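Side-chain contacts in flavohemoglobin (Malassezia yamatoensis, PDB 6O0A), which probably detoxifies nitric oxide, converting it with O2 to nitrate at a globin heme kept reduced by electrons from NAD(P)H through FAD: residues V27-L32 with W86-P91; R159-Q164 with N263-M268; K299-K304 with K332-A337; S382-A387 with H392-E397. All coordinates share one frame; numbering follows the deposited sequence.

Interaction 1 of 4, residues V27-L32 with W86-P91; sequences VIQATL and WILQHP
Leu88 overlaps Ile28 with a single methyl: its CD1 lies 3.7 Å from Ile28 CG2. That same methyl is the point on which the whole contact converges, because Gln29 and Leu32 come to it as well. CG of Leu88 lies beside its backbone N (chi1 -79°) and the chain is extended beyond it, which sends CD1 straight out from helix 75-89 to the surface of helix 25-53. Leu32 meets it tip to tip, CD1 to Leu88 CD1 at 3.9 Å, but this leucine was modelled in two conformers and its share in the contact is therefore doubtful. Gln29 arrives from another direction. Its CG is anti to the backbone N, and the bend at chi2 (71°) helps to bring OE1 over to 3.7 Å from Leu88 CD1, a plain van der Waals touch between an amide oxygen and a methyl. This is a small worked example of helix packing in the all-helical globin domain of a flavohemoglobin, and it lies away from the heme, about 13 Å from the side chain of Leu32. Helix 137-163 completes the surroundings: Ile28 also rests on Ala142, Trp143 and Val146, while Leu20 touches Leu88. Within segment 27-32, Val27 O takes two bonds from Thr31, one from N and one from OG1 at 2.7 Å, and the two donors reach it from opposite faces of the carbonyl plane. Thr31 OG1 is hydrogen-bonded to Trp143 NE1 too, which ties this first helix to helix 137-163.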
loop_
_atom_site.group_PDB
_atom_site.type_symbol
_atom_site.label_atom_id
_atom_site.label_comp_id
_atom_site.label_asym_id
_atom_site.label_seq_id
_atom_site.Cartn_x
_atom_site.Cartn_y
_atom_site.Cartn_z
ATOM N N VAL A 27 -30.959 -10.715 4.258
ATOM C CA VAL A 27 -30.476 -10.374 5.590
ATOM C C VAL A 27 -29.353 -9.352 5.503
ATOM O O VAL A 27 -29.323 -8.376 6.263
ATOM C CB VAL A 27 -30.029 -11.638 6.343
ATOM C CG1 VAL A 27 -29.535 -11.271 7.748
ATOM C CG2 VAL A 27 -31.175 -12.648 6.402
ATOM N N ILE A 28 -28.395 -9.576 4.592
ATOM C CA ILE A 28 -27.315 -8.615 4.391
ATOM C C ILE A 28 -27.891 -7.284 3.941
ATOM O O ILE A 28 -27.504 -6.218 4.436
ATOM C CB ILE A 28 -26.288 -9.150 3.375
ATOM C CG1 ILE A 28 -25.650 -10.447 3.875
ATOM C CG2 ILE A 28 -25.205 -8.111 3.118
ATOM C CD1 ILE A 28 -25.045 -10.314 5.271
ATOM N N GLN A 29 -28.830 -7.334 2.992
ATOM C CA GLN A 29 -29.483 -6.123 2.501
ATOM C C GLN A 29 -30.109 -5.327 3.643
ATOM O O GLN A 29 -29.931 -4.107 3.735
ATOM C CB GLN A 29 -30.545 -6.496 1.460
ATOM C CG GLN A 29 -31.351 -5.321 0.947
ATOM C CD GLN A 29 -30.535 -4.422 0.048
ATOM O OE1 GLN A 29 -29.780 -4.897 -0.800
ATOM N NE2 GLN A 29 -30.675 -3.112 0.231
ATOM N N ALA A 30 -30.845 -6.006 4.525
ATOM C CA ALA A 30 -31.584 -5.315 5.578
ATOM C C ALA A 30 -30.690 -4.828 6.712
ATOM O O ALA A 30 -31.006 -3.814 7.341
ATOM C CB ALA A 30 -32.675 -6.224 6.140
ATOM N N THR A 31 -29.588 -5.518 6.997
ATOM C CA THR A 31 -28.749 -5.187 8.143
ATOM C C THR A 31 -27.485 -4.427 7.768
ATOM O O THR A 31 -26.736 -4.023 8.664
ATOM C CB THR A 31 -28.366 -6.463 8.906
ATOM O OG1 THR A 31 -27.597 -7.308 8.042
ATOM C CG2 THR A 31 -29.615 -7.202 9.364
ATOM N N LEU A 32 -27.220 -4.226 6.477
ATOM C CA LEU A 32 -26.016 -3.501 6.079
ATOM C C LEU A 32 -25.905 -2.128 6.732
ATOM O O LEU A 32 -24.803 -1.787 7.195
ATOM C CB LEU A 32 -25.957 -3.372 4.550
ATOM C CG LEU A 32 -24.722 -3.947 3.848
ATOM C CD1 LEU A 32 -24.882 -3.849 2.337
ATOM C CD2 LEU A 32 -23.434 -3.257 4.294
ATOM N N TRP A 86 -20.813 -4.857 -2.356
ATOM C CA TRP A 86 -20.410 -5.219 -3.711
ATOM C C TRP A 86 -21.113 -6.489 -4.181
ATOM O O TRP A 86 -21.698 -6.522 -5.271
ATOM C CB TRP A 86 -18.892 -5.392 -3.785
ATOM C CG TRP A 86 -18.425 -5.650 -5.184
ATOM C CD1 TRP A 86 -18.426 -6.847 -5.844
ATOM C CD2 TRP A 86 -17.914 -4.682 -6.112
ATOM N NE1 TRP A 86 -17.942 -6.683 -7.120
ATOM C CE2 TRP A 86 -17.616 -5.364 -7.307
ATOM C CE3 TRP A 86 -17.669 -3.305 -6.041
ATOM C CZ2 TRP A 86 -17.087 -4.718 -8.427
ATOM C CZ3 TRP A 86 -17.141 -2.665 -7.154
ATOM C CH2 TRP A 86 -16.858 -3.372 -8.330
ATOM N N ILE A 87 -21.058 -7.557 -3.377
ATOM C CA ILE A 87 -21.603 -8.825 -3.847
ATOM C C ILE A 87 -23.124 -8.793 -3.907
ATOM O O ILE A 87 -23.727 -9.667 -4.539
ATOM C CB ILE A 87 -21.112 -10.003 -2.984
ATOM C CG1 ILE A 87 -21.571 -9.861 -1.534
ATOM C CG2 ILE A 87 -19.592 -10.105 -3.042
ATOM C CD1 ILE A 87 -21.103 -11.015 -0.657
ATOM N N LEU A 88 -23.759 -7.807 -3.269
ATOM C CA LEU A 88 -25.195 -7.617 -3.442
ATOM C C LEU A 88 -25.505 -6.953 -4.773
ATOM O O LEU A 88 -26.492 -7.304 -5.428
ATOM C CB LEU A 88 -25.772 -6.782 -2.299
ATOM C CG LEU A 88 -26.039 -7.495 -0.971
ATOM C CD1 LEU A 88 -26.606 -6.520 0.054
ATOM C CD2 LEU A 88 -26.991 -8.673 -1.175
ATOM N N GLN A 89 -24.674 -5.998 -5.195
ATOM C CA GLN A 89 -24.931 -5.309 -6.456
ATOM C C GLN A 89 -24.407 -6.084 -7.658
ATOM O O GLN A 89 -24.971 -5.969 -8.752
ATOM C CB GLN A 89 -24.318 -3.908 -6.428
ATOM C CG GLN A 89 -24.972 -2.975 -5.419
ATOM C CD GLN A 89 -24.096 -1.788 -5.062
ATOM O OE1 GLN A 89 -22.917 -1.741 -5.415
ATOM N NE2 GLN A 89 -24.669 -0.821 -4.353
ATOM N N HIS A 90 -23.351 -6.876 -7.487
ATOM C CA HIS A 90 -22.690 -7.568 -8.592
ATOM C C HIS A 90 -22.479 -9.024 -8.197
ATOM O O HIS A 90 -21.374 -9.419 -7.802
ATOM C CB HIS A 90 -21.365 -6.888 -8.948
ATOM C CG HIS A 90 -21.417 -5.390 -8.902
ATOM N ND1 HIS A 90 -22.097 -4.636 -9.836
ATOM C CD2 HIS A 90 -20.859 -4.505 -8.041
ATOM C CE1 HIS A 90 -21.963 -3.353 -9.547
ATOM N NE2 HIS A 90 -21.215 -3.245 -8.464
ATOM N N PRO A 91 -23.514 -9.857 -8.316
ATOM C CA PRO A 91 -23.434 -11.224 -7.783
ATOM C C PRO A 91 -22.407 -12.091 -8.499
ATOM O O PRO A 91 -22.119 -11.910 -9.684
ATOM C CB PRO A 91 -24.855 -11.766 -7.992
ATOM C CG PRO A 91 -25.719 -10.541 -8.099
ATOM C CD PRO A 91 -24.868 -9.525 -8.791
#

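Interaction 2 of 4, residues R159-Q164 with N263-M268; sequences RKLYAQ and NPYGDM
Tyr265 brings its hydroxyl to the edge of the Tyr162 ring, near the ring plane, with OH 3.5 Å from Tyr162 CD1. The two side chains cross at about a right angle, and no hydrogen bond passes between them. Leu161 supplies the other half of the first shell: its CB sits obliquely to the Tyr265 ring, 3.7 Å from CE1. The carbonyl oxygen Leu161 O lies in the plane of that ring at its edge, 3.8 Å from Tyr265 OH. With CG anti to its own carbonyl carbon (chi1 -71°), Tyr265 carries its ring across to the helix.

The polar groups here are held from farther out. Tyr162 OH is hydrogen-bonded to Leu111 O, which fixes the far end of its ring, and Leu161 O pairs with Gln165 NE2. Tyr265 shares backbone hydrogen bonds with Tyr207, and the next residue, Gly266, gives its N to Asn104 OD1 of helix 96-108.

The Tyr265 side chain is about 9 Å from the FAD and that of Tyr162 about 10 Å from the heme. Here the last turns of globin helix 137-163 pack against the loop after strand 258-262 of the FAD-binding domain, the domain seam typical of flavohemoglobins.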
loop_
_atom_site.group_PDB
_atom_site.type_symbol
_atom_site.label_atom_id
_atom_site.label_comp_id
_atom_site.label_asym_id
_atom_site.label_seq_id
_atom_site.Cartn_x
_atom_site.Cartn_y
_atom_site.Cartn_z
ATOM N N ARG A 159 -2.200 -17.482 -1.611
ATOM C CA ARG A 159 -1.518 -18.718 -1.974
ATOM C C ARG A 159 -0.792 -18.576 -3.307
ATOM O O ARG A 159 0.356 -19.018 -3.449
ATOM C CB ARG A 159 -2.522 -19.873 -2.028
ATOM C CG ARG A 159 -1.912 -21.161 -2.513
ATOM C CD ARG A 159 -2.937 -22.276 -2.598
ATOM N NE ARG A 159 -3.635 -22.469 -1.331
ATOM C CZ ARG A 159 -4.918 -22.192 -1.133
ATOM N NH1 ARG A 159 -5.656 -21.718 -2.132
ATOM N NH2 ARG A 159 -5.465 -22.401 0.059
ATOM N N LYS A 160 -1.434 -17.944 -4.290
ATOM C CA LYS A 160 -0.791 -17.747 -5.586
ATOM C C LYS A 160 0.414 -16.821 -5.474
ATOM O O LYS A 160 1.426 -17.020 -6.163
ATOM C CB LYS A 160 -1.800 -17.193 -6.592
ATOM C CG LYS A 160 -2.942 -18.153 -6.919
ATOM C CD LYS A 160 -3.890 -17.557 -7.955
ATOM C CE LYS A 160 -4.997 -18.526 -8.319
ATOM N NZ LYS A 160 -4.447 -19.788 -8.894
ATOM N N LEU A 161 0.317 -15.788 -4.631
ATOM C CA LEU A 161 1.442 -14.873 -4.446
ATOM C C LEU A 161 2.631 -15.594 -3.828
ATOM O O LEU A 161 3.776 -15.413 -4.259
ATOM C CB LEU A 161 1.024 -13.683 -3.578
ATOM C CG LEU A 161 0.019 -12.700 -4.184
ATOM C CD1 LEU A 161 -0.540 -11.758 -3.147
ATOM C CD2 LEU A 161 0.703 -11.903 -5.295
ATOM N N TYR A 162 2.378 -16.404 -2.797
ATOM C CA TYR A 162 3.459 -17.149 -2.163
ATOM C C TYR A 162 4.118 -18.112 -3.137
ATOM O O TYR A 162 5.337 -18.321 -3.071
ATOM C CB TYR A 162 2.929 -17.915 -0.951
ATOM C CG TYR A 162 2.510 -17.050 0.217
ATOM C CD1 TYR A 162 3.232 -15.905 0.557
ATOM C CD2 TYR A 162 1.399 -17.385 0.991
ATOM C CE1 TYR A 162 2.861 -15.119 1.635
ATOM C CE2 TYR A 162 1.020 -16.596 2.072
ATOM C CZ TYR A 162 1.752 -15.467 2.383
ATOM O OH TYR A 162 1.386 -14.675 3.458
ATOM N N ALA A 163 3.345 -18.680 -4.069
ATOM C CA ALA A 163 3.905 -19.627 -5.026
ATOM C C ALA A 163 4.862 -18.965 -6.003
ATOM O O ALA A 163 5.658 -19.666 -6.633
ATOM C CB ALA A 163 2.794 -20.341 -5.797
ATOM N N GLN A 164 4.810 -17.640 -6.141
ATOM C CA GLN A 164 5.704 -16.947 -7.062
ATOM C C GLN A 164 7.082 -16.668 -6.469
ATOM O O GLN A 164 7.972 -16.215 -7.201
ATOM C CB GLN A 164 5.074 -15.624 -7.506
ATOM C CG GLN A 164 3.751 -15.769 -8.242
ATOM C CD GLN A 164 3.205 -14.432 -8.707
ATOM O OE1 GLN A 164 2.611 -13.686 -7.928
ATOM N NE2 GLN A 164 3.412 -14.119 -9.979
ATOM N N ASN A 263 9.400 -10.589 1.534
ATOM C CA ASN A 263 9.431 -10.725 0.096
ATOM C C ASN A 263 8.710 -9.537 -0.539
ATOM O O ASN A 263 7.904 -8.870 0.111
ATOM C CB ASN A 263 8.802 -12.061 -0.292
ATOM C CG ASN A 263 9.701 -13.237 0.075
ATOM O OD1 ASN A 263 10.934 -13.098 0.101
ATOM N ND2 ASN A 263 9.103 -14.387 0.358
ATOM N N PRO A 264 9.018 -9.226 -1.800
ATOM C CA PRO A 264 8.439 -8.035 -2.431
ATOM C C PRO A 264 7.049 -8.313 -2.993
ATOM O O PRO A 264 6.782 -9.386 -3.543
ATOM C CB PRO A 264 9.434 -7.728 -3.554
ATOM C CG PRO A 264 9.900 -9.102 -3.991
ATOM C CD PRO A 264 9.948 -9.933 -2.704
ATOM N N TYR A 265 6.164 -7.323 -2.856
ATOM C CA TYR A 265 4.774 -7.463 -3.271
ATOM C C TYR A 265 4.244 -6.106 -3.725
ATOM O O TYR A 265 4.909 -5.077 -3.600
ATOM C CB TYR A 265 3.917 -8.055 -2.133
ATOM C CG TYR A 265 4.214 -9.518 -1.880
ATOM C CD1 TYR A 265 3.830 -10.490 -2.796
ATOM C CD2 TYR A 265 4.891 -9.926 -0.732
ATOM C CE1 TYR A 265 4.111 -11.830 -2.591
ATOM C CE2 TYR A 265 5.171 -11.272 -0.509
ATOM C CZ TYR A 265 4.781 -12.218 -1.447
ATOM O OH TYR A 265 5.049 -13.551 -1.249
ATOM N N GLY A 266 3.025 -6.119 -4.250
ATOM C CA GLY A 266 2.343 -4.896 -4.603
ATOM C C GLY A 266 1.824 -5.023 -6.012
ATOM O O GLY A 266 2.489 -5.621 -6.861
ATOM N N ASP A 267 0.626 -4.507 -6.270
ATOM C CA ASP A 267 0.018 -4.660 -7.582
ATOM C C ASP A 267 0.050 -3.368 -8.380
ATOM O O ASP A 267 -0.506 -3.317 -9.479
ATOM C CB ASP A 267 -1.417 -5.189 -7.462
ATOM C CG ASP A 267 -2.348 -4.242 -6.711
ATOM O OD1 ASP A 267 -1.902 -3.181 -6.228
ATOM O OD2 ASP A 267 -3.548 -4.571 -6.602
ATOM N N MET A 268 0.699 -2.330 -7.859
ATOM C CA MET A 268 0.785 -1.042 -8.545
ATOM C C MET A 268 2.130 -0.988 -9.266
ATOM O O MET A 268 3.073 -0.313 -8.848
ATOM C CB MET A 268 0.610 0.093 -7.541
ATOM C CG MET A 268 0.518 1.469 -8.147
ATOM S SD MET A 268 -0.841 1.554 -9.305
ATOM C CE MET A 268 -2.170 0.877 -8.308
#

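Interaction 3 of 4, residues K299-K304 with K332-A337; sequences KLAAQK and KELKKA
Leu334 presses one methyl, CD2, onto the peptide link between Leu300 and Ala301, and this is the tight part of the contact. The methyl is 3.5 Å from Ala301 N and equally near Leu300 C, and it also reaches Leu300 CB at 3.9 Å. Such closeness is possible because Ala301 offers nothing bulkier than a CB, so the backbones themselves approach, with the CA atoms of Ala301 and Leu334 just 5.3 Å apart. In Leu334, chi1 of -71° sets CG beside the backbone N; the extended branch is CD1, and it is the other methyl, CD2, that turns to the helix.

The outer side is looser. Glu333 is exposed and lies alongside Ala301, its CB 4.0 Å from Ala301 CB and its OE1 slightly nearer. The charged end makes no polar bond across the contact, and Glu333 OE2 is engaged instead in a salt bridge with Arg330. One ordered water spans the gap next to it, donating to Ala301 O at 2.9 Å and to Glu333 O at 3.0 Å. Ala301 O also accepts from Lys304 N, as the helix closes in a Schellman motif at Lys304. The two segments join the end of helix 290-302 to the turn leading into strand 336-343 of the parallel sheet in the NAD-binding domain. Two carbonyl oxygens cannot bond each other directly; a water giving one hydrogen to each turns what would be a mismatch of acceptors into a bridge.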
loop_
_atom_site.group_PDB
_atom_site.type_symbol
_atom_site.label_atom_id
_atom_site.label_comp_id
_atom_site.label_asym_id
_atom_site.label_seq_id
_atom_site.Cartn_x
_atom_site.Cartn_y
_atom_site.Cartn_z
ATOM N N LYS A 299 12.954 1.730 -14.735
ATOM C CA LYS A 299 12.605 0.550 -15.521
ATOM C C LYS A 299 12.295 0.929 -16.967
ATOM O O LYS A 299 12.778 0.288 -17.910
ATOM C CB LYS A 299 11.417 -0.177 -14.881
ATOM C CG LYS A 299 11.042 -1.479 -15.585
ATOM C CD LYS A 299 12.198 -2.464 -15.567
ATOM C CE LYS A 299 11.865 -3.726 -16.355
ATOM N NZ LYS A 299 10.588 -4.355 -15.905
ATOM N N LEU A 300 11.498 1.982 -17.162
ATOM C CA LEU A 300 11.202 2.437 -18.519
ATOM C C LEU A 300 12.479 2.795 -19.271
ATOM O O LEU A 300 12.600 2.530 -20.475
ATOM C CB LEU A 300 10.243 3.631 -18.474
ATOM C CG LEU A 300 8.792 3.350 -18.096
ATOM C CD1 LEU A 300 8.121 4.621 -17.582
ATOM C CD2 LEU A 300 8.018 2.759 -19.284
ATOM N N ALA A 301 13.452 3.384 -18.577
ATOM C CA ALA A 301 14.717 3.699 -19.231
ATOM C C ALA A 301 15.475 2.433 -19.613
ATOM O O ALA A 301 16.010 2.336 -20.723
ATOM C CB ALA A 301 15.565 4.593 -18.325
ATOM N N ALA A 302 15.528 1.447 -18.712
ATOM C CA ALA A 302 16.181 0.179 -19.028
ATOM C C ALA A 302 15.497 -0.533 -20.188
ATOM O O ALA A 302 16.161 -1.220 -20.976
ATOM C CB ALA A 302 16.200 -0.719 -17.791
ATOM N N GLN A 303 14.183 -0.380 -20.317
ATOM C CA GLN A 303 13.434 -0.992 -21.405
ATOM C C GLN A 303 13.534 -0.223 -22.711
ATOM O O GLN A 303 13.000 -0.693 -23.720
ATOM C CB GLN A 303 11.955 -1.108 -21.033
ATOM C CG GLN A 303 11.659 -2.038 -19.881
ATOM C CD GLN A 303 10.196 -2.001 -19.490
ATOM O OE1 GLN A 303 9.459 -1.095 -19.881
ATOM N NE2 GLN A 303 9.767 -2.991 -18.720
ATOM N N LYS A 304 14.188 0.943 -22.715
ATOM C CA LYS A 304 14.238 1.819 -23.888
ATOM C C LYS A 304 12.827 2.156 -24.378
ATOM O O LYS A 304 12.515 2.078 -25.570
ATOM C CB LYS A 304 15.087 1.196 -25.000
ATOM C CG LYS A 304 16.337 0.497 -24.492
ATOM C CD LYS A 304 17.609 1.221 -24.892
ATOM C CE LYS A 304 18.826 0.551 -24.270
ATOM N NZ LYS A 304 18.853 -0.918 -24.538
ATOM N N LYS A 332 16.547 11.607 -18.308
ATOM C CA LYS A 332 17.331 11.993 -19.482
ATOM C C LYS A 332 17.541 10.823 -20.433
ATOM O O LYS A 332 17.752 11.027 -21.638
ATOM C CB LYS A 332 18.694 12.549 -19.065
ATOM C CG LYS A 332 18.662 13.987 -18.614
ATOM C CD LYS A 332 20.051 14.602 -18.622
ATOM C CE LYS A 332 20.856 14.181 -17.411
ATOM N NZ LYS A 332 21.619 15.336 -16.854
ATOM N N GLU A 333 17.509 9.599 -19.910
ATOM C CA GLU A 333 17.718 8.415 -20.722
ATOM C C GLU A 333 16.475 8.018 -21.507
ATOM O O GLU A 333 16.578 7.205 -22.428
ATOM C CB GLU A 333 18.193 7.257 -19.829
ATOM C CG GLU A 333 19.568 7.540 -19.219
ATOM C CD GLU A 333 19.881 6.750 -17.949
ATOM O OE1 GLU A 333 19.051 5.938 -17.490
ATOM O OE2 GLU A 333 20.981 6.961 -17.403
ATOM N N LEU A 334 15.312 8.568 -21.171
ATOM C CA LEU A 334 14.104 8.245 -21.911
ATOM C C LEU A 334 14.016 9.066 -23.187
ATOM O O LEU A 334 14.440 10.222 -23.240
ATOM C CB LEU A 334 12.871 8.489 -21.053
ATOM C CG LEU A 334 12.725 7.477 -19.920
ATOM C CD1 LEU A 334 11.647 7.943 -18.976
ATOM C CD2 LEU A 334 12.381 6.114 -20.518
ATOM N N LYS A 335 13.442 8.447 -24.222
ATOM C CA LYS A 335 13.298 9.109 -25.514
ATOM C C LYS A 335 12.404 10.342 -25.409
ATOM O O LYS A 335 12.746 11.415 -25.917
ATOM C CB LYS A 335 12.743 8.120 -26.537
ATOM N N LYS A 336 11.261 10.212 -24.730
ATOM C CA LYS A 336 10.231 11.249 -24.710
ATOM C C LYS A 336 9.762 11.465 -23.271
ATOM O O LYS A 336 8.613 11.178 -22.935
ATOM C CB LYS A 336 9.054 10.871 -25.611
ATOM C CG LYS A 336 9.423 10.595 -27.051
ATOM C CD LYS A 336 8.184 10.297 -27.867
ATOM C CE LYS A 336 8.536 9.834 -29.262
ATOM N NZ LYS A 336 7.306 9.445 -30.001
ATOM N N ALA A 337 10.646 11.978 -22.422
ATOM C CA ALA A 337 10.277 12.289 -21.049
ATOM C C ALA A 337 10.412 13.783 -20.793
ATOM O O ALA A 337 11.286 14.449 -21.351
ATOM C CB ALA A 337 11.135 11.523 -20.036
HETATM O O HOH W 1 15.515 4.451 -22.604
#

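Interaction 4 of 4, residues S382-A387 with H392-E397; sequences SHLVEA and HKIFYE
Glu386 N donates to Ser382 O at 2.8 Å, a backbone bond of the helical turn that carries Leu384 and Val385, the two residues that meet Ile394. The contact itself is wholly apolar and narrow. CD1 of Ile394 does all the touching on its side, lying 3.7 Å from Leu384 CB and 4.0 Å from Leu384 CD1. Val385 joins more loosely: its CG2 stands 4.2 Å from the same methyl, and the two side chains cross at about a right angle. Ile394 reaches this far because CG1 is anti to its carbonyl carbon (chi1 -54°) and the chain is straight at chi2 (176°), which lays CD1 into the angle between the two helix residues. Leu384 is buried, whereas Val385 stands at the exposed margin.

Around these three residues, Leu384 packs also on Val368 and Leu370, and Ile394 touches Leu370 as well, so that helix and strand share a neighbour. Backbone bonds from Phe395 to Val368 and Leu370 place strand 394-397 beside strand 367-371. Together they form a beta-alpha-beta unit, with helix 374-386 as the crossover and strand 394-397 at the rim of the parallel sheet, where Glu397 touches the FAD.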
loop_
_atom_site.group_PDB
_atom_site.type_symbol
_atom_site.label_atom_id
_atom_site.label_comp_id
_atom_site.label_asym_id
_atom_site.label_seq_id
_atom_site.Cartn_x
_atom_site.Cartn_y
_atom_site.Cartn_z
ATOM N N SER A 382 -9.588 14.653 -7.912
ATOM C CA SER A 382 -10.769 15.473 -8.160
ATOM C C SER A 382 -10.558 16.392 -9.358
ATOM O O SER A 382 -11.388 16.439 -10.273
ATOM C CB SER A 382 -11.107 16.280 -6.907
ATOM O OG SER A 382 -12.305 17.010 -7.087
ATOM N N HIS A 383 -9.434 17.117 -9.380
ATOM C CA HIS A 383 -9.172 18.047 -10.476
ATOM C C HIS A 383 -8.976 17.323 -11.805
ATOM O O HIS A 383 -9.346 17.856 -12.856
ATOM C CB HIS A 383 -7.955 18.910 -10.150
ATOM C CG HIS A 383 -8.150 19.801 -8.962
ATOM N ND1 HIS A 383 -7.104 20.254 -8.188
ATOM C CD2 HIS A 383 -9.275 20.322 -8.418
ATOM C CE1 HIS A 383 -7.575 21.013 -7.216
ATOM N NE2 HIS A 383 -8.890 21.070 -7.332
ATOM N N LEU A 384 -8.399 16.118 -11.780
ATOM C CA LEU A 384 -8.294 15.323 -13.000
ATOM C C LEU A 384 -9.673 14.945 -13.528
ATOM O O LEU A 384 -9.948 15.062 -14.729
ATOM C CB LEU A 384 -7.459 14.068 -12.737
ATOM C CG LEU A 384 -5.950 14.290 -12.601
ATOM C CD1 LEU A 384 -5.264 13.049 -12.017
ATOM C CD2 LEU A 384 -5.327 14.685 -13.940
ATOM N N VAL A 385 -10.550 14.472 -12.644
ATOM C CA VAL A 385 -11.903 14.118 -13.065
ATOM C C VAL A 385 -12.640 15.348 -13.583
ATOM O O VAL A 385 -13.343 15.287 -14.599
ATOM C CB VAL A 385 -12.662 13.444 -11.907
ATOM C CG1 VAL A 385 -14.160 13.376 -12.209
ATOM C CG2 VAL A 385 -12.109 12.057 -11.670
ATOM N N GLU A 386 -12.484 16.487 -12.900
ATOM C CA GLU A 386 -13.106 17.718 -13.379
ATOM C C GLU A 386 -12.586 18.105 -14.757
ATOM O O GLU A 386 -13.338 18.653 -15.571
ATOM C CB GLU A 386 -12.869 18.851 -12.379
ATOM N N ALA A 387 -11.317 17.817 -15.043
ATOM C CA ALA A 387 -10.722 18.108 -16.339
ATOM C C ALA A 387 -11.013 17.036 -17.384
ATOM O O ALA A 387 -10.442 17.091 -18.479
ATOM C CB ALA A 387 -9.211 18.288 -16.198
ATOM N N HIS A 392 -11.181 5.536 -14.476
ATOM C CA HIS A 392 -10.568 4.255 -14.806
ATOM C C HIS A 392 -9.116 4.404 -15.233
ATOM O O HIS A 392 -8.381 3.412 -15.242
ATOM C CB HIS A 392 -11.377 3.586 -15.919
ATOM C CG HIS A 392 -11.016 2.156 -16.174
ATOM N ND1 HIS A 392 -11.042 1.190 -15.191
ATOM C CD2 HIS A 392 -10.655 1.521 -17.315
ATOM C CE1 HIS A 392 -10.696 0.026 -15.711
ATOM N NE2 HIS A 392 -10.458 0.199 -16.998
ATOM N N LYS A 393 -8.689 5.617 -15.594
ATOM C CA LYS A 393 -7.326 5.887 -16.035
ATOM C C LYS A 393 -6.434 6.439 -14.933
ATOM O O LYS A 393 -5.258 6.711 -15.192
ATOM C CB LYS A 393 -7.336 6.884 -17.200
ATOM C CG LYS A 393 -7.820 6.313 -18.520
ATOM C CD LYS A 393 -6.882 5.233 -19.033
ATOM C CE LYS A 393 -7.203 4.880 -20.478
ATOM N NZ LYS A 393 -6.425 3.694 -20.924
ATOM N N ILE A 394 -6.962 6.646 -13.733
ATOM C CA ILE A 394 -6.211 7.240 -12.633
ATOM C C ILE A 394 -5.866 6.127 -11.658
ATOM O O ILE A 394 -6.758 5.443 -11.142
ATOM C CB ILE A 394 -7.002 8.360 -11.943
ATOM C CG1 ILE A 394 -7.463 9.396 -12.972
ATOM C CG2 ILE A 394 -6.170 9.012 -10.843
ATOM C CD1 ILE A 394 -8.327 10.489 -12.387
ATOM N N PHE A 395 -4.577 5.940 -11.417
ATOM C CA PHE A 395 -4.076 4.909 -10.526
ATOM C C PHE A 395 -3.383 5.584 -9.355
ATOM O O PHE A 395 -2.748 6.626 -9.524
ATOM C CB PHE A 395 -3.092 3.990 -11.251
ATOM C CG PHE A 395 -3.672 3.300 -12.445
ATOM C CD1 PHE A 395 -3.715 3.931 -13.679
ATOM C CD2 PHE A 395 -4.166 2.010 -12.337
ATOM C CE1 PHE A 395 -4.257 3.286 -14.785
ATOM C CE2 PHE A 395 -4.704 1.362 -13.435
ATOM C CZ PHE A 395 -4.745 1.999 -14.659
ATOM N N TYR A 396 -3.506 5.012 -8.165
ATOM C CA TYR A 396 -2.907 5.684 -7.027
ATOM C C TYR A 396 -2.294 4.667 -6.078
ATOM O O TYR A 396 -2.568 3.464 -6.137
ATOM C CB TYR A 396 -3.920 6.590 -6.307
ATOM C CG TYR A 396 -5.100 5.884 -5.673
ATOM C CD1 TYR A 396 -4.958 5.194 -4.473
ATOM C CD2 TYR A 396 -6.363 5.942 -6.250
ATOM C CE1 TYR A 396 -6.031 4.555 -3.881
ATOM C CE2 TYR A 396 -7.449 5.309 -5.660
ATOM C CZ TYR A 396 -7.274 4.615 -4.474
ATOM O OH TYR A 396 -8.341 3.979 -3.872
ATOM N N GLU A 397 -1.442 5.190 -5.204
ATOM C CA GLU A 397 -0.702 4.402 -4.227
ATOM C C GLU A 397 -0.720 5.187 -2.924
ATOM O O GLU A 397 -0.147 6.278 -2.850
ATOM C CB GLU A 397 0.728 4.147 -4.702
ATOM C CG GLU A 397 1.633 3.495 -3.679
ATOM C CD GLU A 397 1.439 1.997 -3.591
ATOM O OE1 GLU A 397 0.291 1.537 -3.389
ATOM O OE2 GLU A 397 2.446 1.273 -3.732
#

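In the fold
The four contacts sample the domains in turn. Interaction 1 lies within the globin, interaction 2 joins the globin to the FAD-binding part, and interactions 3 and 4 both reach the parallel sheet, about 24 Å apart between centres. All are partly buried, and each pairs a sheltered residue with a more open one. Only interaction 2 uses aromatic side chains, with Leu161 beside them; methyl groups lead in the others, and interaction 3 adds a bridging water. Interactions 2 and 4 touch, since Met268 CE lies 3.4 Å from Tyr396 O and Met268 SD packs on Phe395 CB, which brings the loop of one to the strand of the other. Interactions 1 and 3 touch none of the others.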